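Local atomic coordinates of beta-N-acetylhexosaminidase (Bacteroides fragilis, PDB entry 4PYS), a protein that probably hydrolyses beta-linked N-acetylhexosamine residues from the non-reducing ends of glycans. Residues Ser134-Ser139 against Tyr163-Leu168. Sequence-based numbering, arbitrary orientation.
Sequences SFMLDS and YFHWHL
With CG anti to the backbone N in both Met136 (chi1 -171°) and His165 (chi1 173°), the two side chains leave neighbouring strands side by side and run the same way into the barrel interior. Strands 132-138 and 163-170, joined through helix 146-158, form a beta-alpha-beta unit of the TIM-barrel catalytic domain. Four backbone hydrogen bonds pair the parallel strands, among them His165 N to Phe135 O at 2.8 Å, and a fifth, from Ser139 N to His167 O, continues the pattern just past the end of the first. Methionine suits position 136 (here with selenium in place of sulfur) because its slim, flexible chain can lie along a flat ring: CG sits 3.4 Å from the His165 ring centroid, over one face, and the nearly extended chi2 carries SE over that same face, 4.0 Å from the centroid. The imidazole uses both nitrogens, NE2 bonding to Glu223 while ND1 meets an in-plane water that also bonds Ser134 OG. Further along, Asp138 OD1 lies 3.5 Å from His167 CD2, the carboxylate and imidazole planes nearly perpendicular. Arg141 and Gly140 hold that carboxylate; Glu170 and Glu223 grip the nitrogens of His167, near a bound glycerol that may mark the active-site pocket. The sheet's helix-facing side is mostly apolar, as packing there demands: Phe164 CE1 meets the edge of the Phe135 ring at CD2, 3.9 Å away, and Phe164 CZ rests on Leu137 CB. Trp166 adds a large surface and one polar N-H. Ser139 OG, also bonded to Gln144, receives that N-H, lying 2.9 Å from Trp166 NE1 and only 6° out of the indole plane.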
# COMPACT_ATOMS: atom_id res chain seq x y z
N SER A 134 4.02 -2.59 -0.11
CA SER A 134 2.77 -1.80 -0.09
C SER A 134 2.68 -0.81 1.06
O SER A 134 3.33 -0.97 2.10
CB SER A 134 1.52 -2.70 -0.03
OG SER A 134 1.47 -3.40 1.20
N PHE A 135 1.84 0.20 0.85
CA PHE A 135 1.47 1.14 1.90
C PHE A 135 -0.05 1.14 1.94
O PHE A 135 -0.69 1.22 0.89
CB PHE A 135 1.94 2.55 1.58
CG PHE A 135 1.41 3.60 2.52
CD1 PHE A 135 1.84 3.64 3.83
CD2 PHE A 135 0.46 4.52 2.09
CE1 PHE A 135 1.36 4.60 4.72
CE2 PHE A 135 -0.03 5.50 2.98
CZ PHE A 135 0.41 5.52 4.29
N MSE A 136 -0.61 1.04 3.14
CA MSE A 136 -2.06 1.08 3.32
C MSE A 136 -2.51 2.36 4.00
O MSE A 136 -1.92 2.78 5.00
CB MSE A 136 -2.53 -0.09 4.18
CG MSE A 136 -4.06 -0.21 4.22
SE MSE A 136 -4.71 -0.96 5.89
CE MSE A 136 -4.68 0.66 6.95
N LEU A 137 -3.57 2.98 3.48
CA LEU A 137 -4.17 4.14 4.15
C LEU A 137 -5.60 3.80 4.53
O LEU A 137 -6.34 3.24 3.73
CB LEU A 137 -4.15 5.38 3.24
CG LEU A 137 -4.72 6.66 3.87
CD1 LEU A 137 -3.93 7.08 5.10
CD2 LEU A 137 -4.73 7.78 2.84
N ASP A 138 -5.95 4.12 5.77
CA ASP A 138 -7.29 3.91 6.31
C ASP A 138 -8.16 5.09 5.90
O ASP A 138 -8.11 6.16 6.53
CB ASP A 138 -7.20 3.81 7.84
CG ASP A 138 -8.54 3.61 8.53
OD1 ASP A 138 -9.62 3.57 7.88
OD2 ASP A 138 -8.49 3.49 9.77
N SER A 139 -8.93 4.90 4.84
CA SER A 139 -9.93 5.86 4.39
C SER A 139 -11.32 5.42 4.83
O SER A 139 -12.31 5.89 4.31
CB SER A 139 -9.92 5.98 2.86
OG SER A 139 -8.67 6.45 2.38
N TYR A 163 2.35 -1.30 -4.50
CA TYR A 163 0.92 -1.40 -4.22
C TYR A 163 0.49 -0.33 -3.24
O TYR A 163 1.19 -0.04 -2.28
CB TYR A 163 0.54 -2.77 -3.62
CG TYR A 163 0.76 -3.94 -4.55
CD1 TYR A 163 -0.20 -4.30 -5.49
CD2 TYR A 163 1.92 -4.69 -4.47
CE1 TYR A 163 0.00 -5.39 -6.34
CE2 TYR A 163 2.13 -5.77 -5.32
CZ TYR A 163 1.18 -6.11 -6.25
OH TYR A 163 1.40 -7.19 -7.08
N PHE A 164 -0.69 0.24 -3.48
CA PHE A 164 -1.31 1.13 -2.52
C PHE A 164 -2.57 0.40 -2.07
O PHE A 164 -3.47 0.15 -2.88
CB PHE A 164 -1.66 2.47 -3.17
CG PHE A 164 -2.45 3.40 -2.26
CD1 PHE A 164 -1.81 4.11 -1.25
CD2 PHE A 164 -3.81 3.58 -2.45
CE1 PHE A 164 -2.53 4.98 -0.42
CE2 PHE A 164 -4.55 4.44 -1.62
CZ PHE A 164 -3.91 5.14 -0.61
N HIS A 165 -2.61 0.05 -0.79
CA HIS A 165 -3.72 -0.72 -0.23
C HIS A 165 -4.71 0.29 0.33
O HIS A 165 -4.38 1.05 1.24
CB HIS A 165 -3.11 -1.63 0.85
CG HIS A 165 -4.10 -2.39 1.68
ND1 HIS A 165 -3.70 -3.22 2.71
CD2 HIS A 165 -5.45 -2.44 1.67
CE1 HIS A 165 -4.76 -3.74 3.29
NE2 HIS A 165 -5.84 -3.29 2.68
N TRP A 166 -5.91 0.34 -0.24
CA TRP A 166 -6.87 1.40 0.07
C TRP A 166 -8.00 0.81 0.93
O TRP A 166 -8.85 0.10 0.42
CB TRP A 166 -7.44 1.98 -1.23
CG TRP A 166 -8.02 3.36 -1.11
CD1 TRP A 166 -8.04 4.16 0.00
CD2 TRP A 166 -8.66 4.11 -2.15
NE1 TRP A 166 -8.66 5.36 -0.29
CE2 TRP A 166 -9.05 5.35 -1.61
CE3 TRP A 166 -8.96 3.85 -3.49
CZ2 TRP A 166 -9.73 6.33 -2.36
CZ3 TRP A 166 -9.62 4.82 -4.24
CH2 TRP A 166 -10.00 6.04 -3.67
N HIS A 167 -7.96 1.10 2.23
CA HIS A 167 -8.91 0.54 3.18
C HIS A 167 -10.13 1.45 3.12
O HIS A 167 -10.14 2.52 3.73
CB HIS A 167 -8.27 0.53 4.58
CG HIS A 167 -9.10 -0.14 5.64
ND1 HIS A 167 -9.05 -1.50 5.87
CD2 HIS A 167 -9.97 0.37 6.54
CE1 HIS A 167 -9.88 -1.80 6.86
NE2 HIS A 167 -10.45 -0.69 7.28
N LEU A 168 -11.14 1.02 2.37
CA LEU A 168 -12.25 1.88 1.96
C LEU A 168 -13.52 1.74 2.77
O LEU A 168 -14.43 2.56 2.64
CB LEU A 168 -12.60 1.58 0.49
CG LEU A 168 -11.64 2.16 -0.53
CD1 LEU A 168 -11.70 1.34 -1.82
CD2 LEU A 168 -12.00 3.60 -0.80
O HOH W 1 -0.77 -2.96 2.76